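Local coordinates for protein lipoxygenase (Cyanothece sp., PDB 5EK8) that probably catalyses the insertion of molecular oxygen into polyunsaturated fatty acids at a non-heme iron, as a 9R-lipoxygenase, at residues Asp10-Lys13 / Ala14-Leu18; Leu18-Asp22 / Ser23-Arg27; Gln500-Gly504 / Ile505-Thr509. One frame throughout, in Å; residues are numbered along the deposited sequence.

Contact 1: residues Asp10-Lys13 / Ala14-Leu18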
# COMPACT_ATOMS: atom_id res chain seq x y z
N ASP A 10 -15.43 -20.98 14.21
CA ASP A 10 -14.95 -19.98 13.25
C ASP A 10 -13.61 -20.41 12.67
O ASP A 10 -13.40 -20.29 11.46
CB ASP A 10 -14.83 -18.60 13.90
CG ASP A 10 -16.16 -17.88 14.03
OD1 ASP A 10 -17.14 -18.29 13.36
OD2 ASP A 10 -16.23 -16.90 14.81
N GLU A 11 -12.71 -20.88 13.53
CA GLU A 11 -11.43 -21.40 13.07
C GLU A 11 -11.64 -22.57 12.11
O GLU A 11 -11.03 -22.63 11.03
CB GLU A 11 -10.56 -21.83 14.25
CG GLU A 11 -10.11 -20.68 15.13
CD GLU A 11 -9.23 -19.69 14.38
OE1 GLU A 11 -8.30 -20.14 13.68
OE2 GLU A 11 -9.49 -18.47 14.49
N ILE A 12 -12.51 -23.49 12.51
CA ILE A 12 -12.89 -24.61 11.67
C ILE A 12 -13.41 -24.15 10.31
O ILE A 12 -12.94 -24.60 9.26
CB ILE A 12 -13.95 -25.48 12.36
CG1 ILE A 12 -13.34 -26.18 13.57
CG2 ILE A 12 -14.56 -26.47 11.37
CD1 ILE A 12 -14.36 -26.77 14.50
N LYS A 13 -14.39 -23.25 10.35
CA LYS A 13 -14.99 -22.68 9.15
C LYS A 13 -13.94 -22.12 8.19
O LYS A 13 -13.94 -22.44 7.00
CB LYS A 13 -15.97 -21.57 9.54
CG LYS A 13 -16.84 -21.06 8.41
CD LYS A 13 -17.56 -19.77 8.79
CE LYS A 13 -18.45 -19.96 10.02
NZ LYS A 13 -19.24 -18.73 10.32
N ALA A 14 -13.05 -21.29 8.73
CA ALA A 14 -11.97 -20.70 7.94
C ALA A 14 -11.13 -21.77 7.26
O ALA A 14 -10.87 -21.70 6.05
CB ALA A 14 -11.10 -19.82 8.83
N ALA A 15 -10.72 -22.76 8.05
CA ALA A 15 -9.93 -23.88 7.53
C ALA A 15 -10.62 -24.54 6.34
O ALA A 15 -10.03 -24.69 5.27
CB ALA A 15 -9.68 -24.89 8.62
N LEU A 16 -11.89 -24.90 6.53
CA LEU A 16 -12.67 -25.56 5.48
C LEU A 16 -12.77 -24.73 4.21
O LEU A 16 -12.58 -25.25 3.10
CB LEU A 16 -14.08 -25.87 6.00
CG LEU A 16 -14.18 -26.82 7.19
CD1 LEU A 16 -15.63 -27.04 7.60
CD2 LEU A 16 -13.48 -28.14 6.89
N VAL A 17 -13.06 -23.44 4.36
CA VAL A 17 -13.15 -22.55 3.21
C VAL A 17 -11.84 -22.57 2.43
O VAL A 17 -11.84 -22.67 1.20
CB VAL A 17 -13.47 -21.11 3.64
CG1 VAL A 17 -13.39 -20.17 2.45
CG2 VAL A 17 -14.85 -21.06 4.27
N LEU A 18 -10.72 -22.50 3.15
CA LEU A 18 -9.42 -22.53 2.50
C LEU A 18 -9.20 -23.85 1.77
O LEU A 18 -8.53 -23.88 0.75
CB LEU A 18 -8.31 -22.28 3.51
CG LEU A 18 -8.23 -20.80 3.90
CD1 LEU A 18 -7.25 -20.57 5.04
CD2 LEU A 18 -7.86 -19.95 2.70
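Leu16 packs back against Ile12, one helical turn earlier, on an exposed side of helix 2-21. Its CB comes first and lies 3.6 Å from Lys13 O. The next atom, Leu16 CG, lies near the oxygen end of the Ile12 carbonyl, 3.3 Å from Ile12 O. CG is turned to the side of the backbone N, with chi1 -62°, and this swings it back toward that oxygen. The branch then runs on to Leu16 CD1, which meets Ile12 CG2 at 4.0 Å. This is the apolar side-chain contact between the two segments. The two side chains lie alongside each other and point the same way.

The same Ile12 O takes the backbone N-H of Leu16, at 2.9 Å between N and O. Val17 repeats the pattern with Lys13. Its N gives a bond to Lys13 O at 3.0 Å, and its CG2 branch rests near that same oxygen. Ala14 N and Ala15 N bond in turn to Asp10 O and Glu11 O. All four bonds are close to straight.

The Lys13 chain bends at chi3, -59°, and returns toward Asp10. Lys13 NZ and Asp10 OD1 form a long salt bridge of 3.7 Å. Glu11 serves a different side of the helix. Its OE1 forms a salt bridge with Lys205, and its chain touches Ala206 and Thr209 of helix 188-214. The Leu18 side chain touches Asn199 and Thr202 of that helix.

Successive bonds from each N to the carbonyl four residues back, with Ile12 and Leu16 side by side at the same spacing, are characteristic of a regular alpha helix.

Contact 2: residues Leu18-Asp22 / Ser23-Arg27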
# COMPACT_ATOMS: atom_id res chain seq x y z
N LEU A 18 -10.72 -22.50 3.15
CA LEU A 18 -9.42 -22.53 2.50
C LEU A 18 -9.20 -23.85 1.77
O LEU A 18 -8.53 -23.88 0.75
CB LEU A 18 -8.31 -22.28 3.51
CG LEU A 18 -8.23 -20.80 3.90
CD1 LEU A 18 -7.25 -20.57 5.04
CD2 LEU A 18 -7.86 -19.95 2.70
N LYS A 19 -9.79 -24.93 2.29
CA LYS A 19 -9.72 -26.21 1.60
C LYS A 19 -10.45 -26.13 0.26
O LYS A 19 -9.94 -26.60 -0.76
CB LYS A 19 -10.33 -27.33 2.45
CG LYS A 19 -9.85 -27.38 3.88
CD LYS A 19 -8.37 -27.64 3.99
CE LYS A 19 -7.94 -27.69 5.44
NZ LYS A 19 -6.49 -27.99 5.58
N VAL A 20 -11.64 -25.54 0.28
CA VAL A 20 -12.46 -25.43 -0.92
C VAL A 20 -11.81 -24.56 -2.00
O VAL A 20 -11.82 -24.92 -3.18
CB VAL A 20 -13.85 -24.86 -0.60
CG1 VAL A 20 -14.73 -24.89 -1.83
CG2 VAL A 20 -14.49 -25.63 0.54
N ILE A 21 -11.25 -23.42 -1.60
CA ILE A 21 -10.68 -22.50 -2.57
C ILE A 21 -9.35 -23.00 -3.12
O ILE A 21 -9.10 -22.92 -4.32
CB ILE A 21 -10.48 -21.10 -1.96
CG1 ILE A 21 -11.75 -20.64 -1.25
CG2 ILE A 21 -10.09 -20.09 -3.03
CD1 ILE A 21 -11.67 -19.27 -0.67
N ASP A 22 -8.50 -23.54 -2.25
CA ASP A 22 -7.21 -24.08 -2.69
C ASP A 22 -7.39 -25.50 -3.22
O ASP A 22 -6.74 -26.44 -2.76
CB ASP A 22 -6.19 -24.05 -1.55
CG ASP A 22 -4.75 -24.18 -2.04
OD1 ASP A 22 -4.54 -24.12 -3.27
OD2 ASP A 22 -3.85 -24.35 -1.19
N SER A 23 -8.27 -25.62 -4.21
CA SER A 23 -8.62 -26.90 -4.80
C SER A 23 -9.07 -26.67 -6.24
O SER A 23 -9.22 -25.52 -6.65
CB SER A 23 -9.73 -27.58 -3.99
OG SER A 23 -10.98 -26.97 -4.21
N PRO A 24 -9.24 -27.75 -7.03
CA PRO A 24 -9.75 -27.62 -8.41
C PRO A 24 -11.04 -26.80 -8.53
O PRO A 24 -11.18 -26.04 -9.49
CB PRO A 24 -10.01 -29.07 -8.80
CG PRO A 24 -8.94 -29.81 -8.10
CD PRO A 24 -8.73 -29.11 -6.78
N LEU A 25 -11.96 -26.98 -7.59
CA LEU A 25 -13.22 -26.24 -7.56
C LEU A 25 -12.97 -24.73 -7.46
O LEU A 25 -13.43 -23.93 -8.30
CB LEU A 25 -14.09 -26.71 -6.39
CG LEU A 25 -15.44 -26.03 -6.13
CD1 LEU A 25 -16.30 -25.94 -7.39
CD2 LEU A 25 -16.18 -26.77 -5.03
N GLY A 26 -12.22 -24.36 -6.43
CA GLY A 26 -11.85 -22.98 -6.20
C GLY A 26 -11.10 -22.39 -7.37
O GLY A 26 -11.40 -21.28 -7.81
N ARG A 27 -10.11 -23.12 -7.88
CA ARG A 27 -9.28 -22.61 -8.97
C ARG A 27 -10.09 -22.40 -10.24
O ARG A 27 -9.90 -21.41 -10.94
CB ARG A 27 -8.10 -23.54 -9.22
CG ARG A 27 -6.94 -23.30 -8.24
CD ARG A 27 -5.64 -23.92 -8.71
NE ARG A 27 -5.40 -25.21 -8.09
CZ ARG A 27 -5.00 -25.37 -6.83
NH1 ARG A 27 -4.81 -24.31 -6.06
NH2 ARG A 27 -4.80 -26.60 -6.35
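Lys19 O faces Ser23 CB at 3.4 Å where helix 2-21 ends and helix 24-36 begins. This is a tight corner between two helices, built on an inverse gamma turn centred on Asp22, with Ser23 at the N-cap position of the second helix.

Val20 CG1 lies beside Leu25 CD2 at 4.0 Å, the two side chains pointing the same way. Its carbonyl O accepts a weak bond from Gly26 N. Ser23 OG is modelled very close to that oxygen, too close for the bond to be beyond doubt.

Ile21 O takes the Ser23 N-H at 2.8 Å. This weak bond closes the gamma turn. The same oxygen receives a CA-H contact from Gly26, with 3.3 Å from CA to O. Gly26 is buried, and the chain passes close to the last helical carbonyls. The Ile21 side chain touches Tyr195 of helix 188-214.

Asp22 OD2 is bonded to Asn199 of helix 188-214. A bend at chi3 in Arg27 (-98°) turns its guanidinium back toward the corner, where NH1 meets Asp22 OD1 in a salt bridge at 2.8 Å. The carboxylate and guanidinium planes stand 82° apart, yet OD1 lies at the guanidinium edge, only 11° out of its plane.

Contact 3: residues Gln500-Gly504 / Ile505-Thr509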
# COMPACT_ATOMS: atom_id res chain seq x y z
N GLN A 500 -1.74 19.29 7.91
CA GLN A 500 -1.57 19.54 9.33
C GLN A 500 -0.12 19.28 9.69
O GLN A 500 0.33 18.14 9.62
CB GLN A 500 -2.50 18.64 10.16
CG GLN A 500 -2.31 18.75 11.67
CD GLN A 500 -3.04 17.65 12.42
OE1 GLN A 500 -2.72 16.46 12.28
NE2 GLN A 500 -4.04 18.04 13.20
N PRO A 501 0.63 20.33 10.04
CA PRO A 501 2.04 20.21 10.38
C PRO A 501 2.26 19.11 11.39
O PRO A 501 1.44 18.95 12.30
CB PRO A 501 2.38 21.58 10.97
CG PRO A 501 1.48 22.51 10.23
CD PRO A 501 0.18 21.74 10.07
N ILE A 502 3.34 18.35 11.22
CA ILE A 502 3.55 17.11 11.96
C ILE A 502 3.41 17.28 13.47
O ILE A 502 3.79 18.30 14.04
CB ILE A 502 4.93 16.48 11.63
CG1 ILE A 502 4.95 15.00 12.01
CG2 ILE A 502 6.07 17.24 12.31
CD1 ILE A 502 3.82 14.21 11.40
N GLU A 503 2.80 16.28 14.09
CA GLU A 503 2.67 16.20 15.53
C GLU A 503 2.63 14.74 15.94
O GLU A 503 2.40 13.86 15.11
CB GLU A 503 1.41 16.94 16.01
CG GLU A 503 0.12 16.49 15.37
CD GLU A 503 -1.09 17.28 15.86
OE1 GLU A 503 -1.88 16.73 16.66
OE2 GLU A 503 -1.25 18.45 15.44
N GLY A 504 2.85 14.47 17.22
CA GLY A 504 2.84 13.12 17.72
C GLY A 504 4.22 12.49 17.74
O GLY A 504 5.22 13.16 18.00
N ILE A 505 4.27 11.19 17.44
CA ILE A 505 5.48 10.40 17.59
C ILE A 505 6.59 10.79 16.60
O ILE A 505 7.77 10.62 16.89
CB ILE A 505 5.17 8.88 17.45
CG1 ILE A 505 6.39 8.04 17.85
CG2 ILE A 505 4.69 8.53 16.04
CD1 ILE A 505 6.10 6.58 17.96
N MET A 506 6.20 11.31 15.44
CA MET A 506 7.19 11.64 14.40
C MET A 506 7.60 13.11 14.42
O MET A 506 8.28 13.58 13.52
CB MET A 506 6.65 11.27 13.01
CG MET A 506 6.45 9.78 12.80
SD MET A 506 7.80 8.79 13.46
CE MET A 506 9.17 9.36 12.46
N ALA A 507 7.19 13.82 15.47
CA ALA A 507 7.57 15.22 15.62
C ALA A 507 8.72 15.33 16.61
O ALA A 507 8.68 14.76 17.70
CB ALA A 507 6.38 16.06 16.07
N ASN A 508 9.76 16.05 16.22
CA ASN A 508 10.93 16.25 17.07
C ASN A 508 10.69 17.37 18.09
O ASN A 508 10.39 18.51 17.73
CB ASN A 508 12.16 16.56 16.23
CG ASN A 508 13.42 16.70 17.06
OD1 ASN A 508 13.46 16.29 18.22
ND2 ASN A 508 14.45 17.29 16.47
N THR A 509 10.84 17.02 19.37
CA THR A 509 10.63 17.97 20.46
C THR A 509 11.97 18.42 21.02
O THR A 509 12.04 19.35 21.82
CB THR A 509 9.78 17.35 21.59
OG1 THR A 509 8.66 16.65 21.02
CG2 THR A 509 9.27 18.42 22.54
O HOH W 1 3.66 11.57 14.21
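Ile502 leans on Met506 and Ala507 across a tight turn, and its two branches divide the work. CG1 is anti to the backbone N, with chi1 -161°, and passes over the peptide of Met506. It lies 3.9 Å from Met506 O and 4.2 Å from Met506 CB. CG2 takes the place between the backbone N and the carbonyl carbon, where it meets Ala507 CB at 4.0 Å.

Ala507 CB also reaches back to Glu503 CA, 3.8 Å away. The methyl group thus lies against Ile502 and Glu503, and close to Gly504 O as well.

The Ile505 side chain is extended and leaves the turn on another side. It packs on Trp279, Met427 and Asp353. Met506 is bent at all three of its torsions. Its CB stays by Ile502, but its end leads away to helices 421-432 and 337-377, at Val431 and Asp353.

The backbone reverses between Gly504 and Ala507. Gly504 has a positive phi of 94°, which a residue with a side chain rarely adopts. Its O accepts the Ala507 N-H at 3.3 Å. The N-H points well at the oxygen, but the donor stands above the carbonyl plane, 59° out of it. A water on one side of the bend bridges it. It donates to Glu503 O and accepts from Met506 N, each at 2.8 Å. Ile505 N is hydrogen-bonded to Tyr282 OH.

The bond from Ala507 N to Gly504 O marks a beta turn, and the backbone angles of Ile505 and Met506 make it type I. It lies in the loop between helix 482-495 and strand 513-515.

How the contacts relate
All three contacts are local and near the surface, and all lie away from the iron and sodium sites. Contacts 1 and 2 follow each other along helix 2-21 and share Leu18; their centres are about 12 Å apart. Both also touch helix 188-214. Contact 1 is regular helix, so repeated backbone bonds dominate. Contact 2 is the corner where that helix stops, and weak backbone bonds are joined there by a salt bridge. Contact 3 uses a separate loop, its centre about 47 Å from that of contact 2 and on the opposite side of the chain's centre. It has no charged pair across its segments and relies on one turn bond, a water and apolar packing.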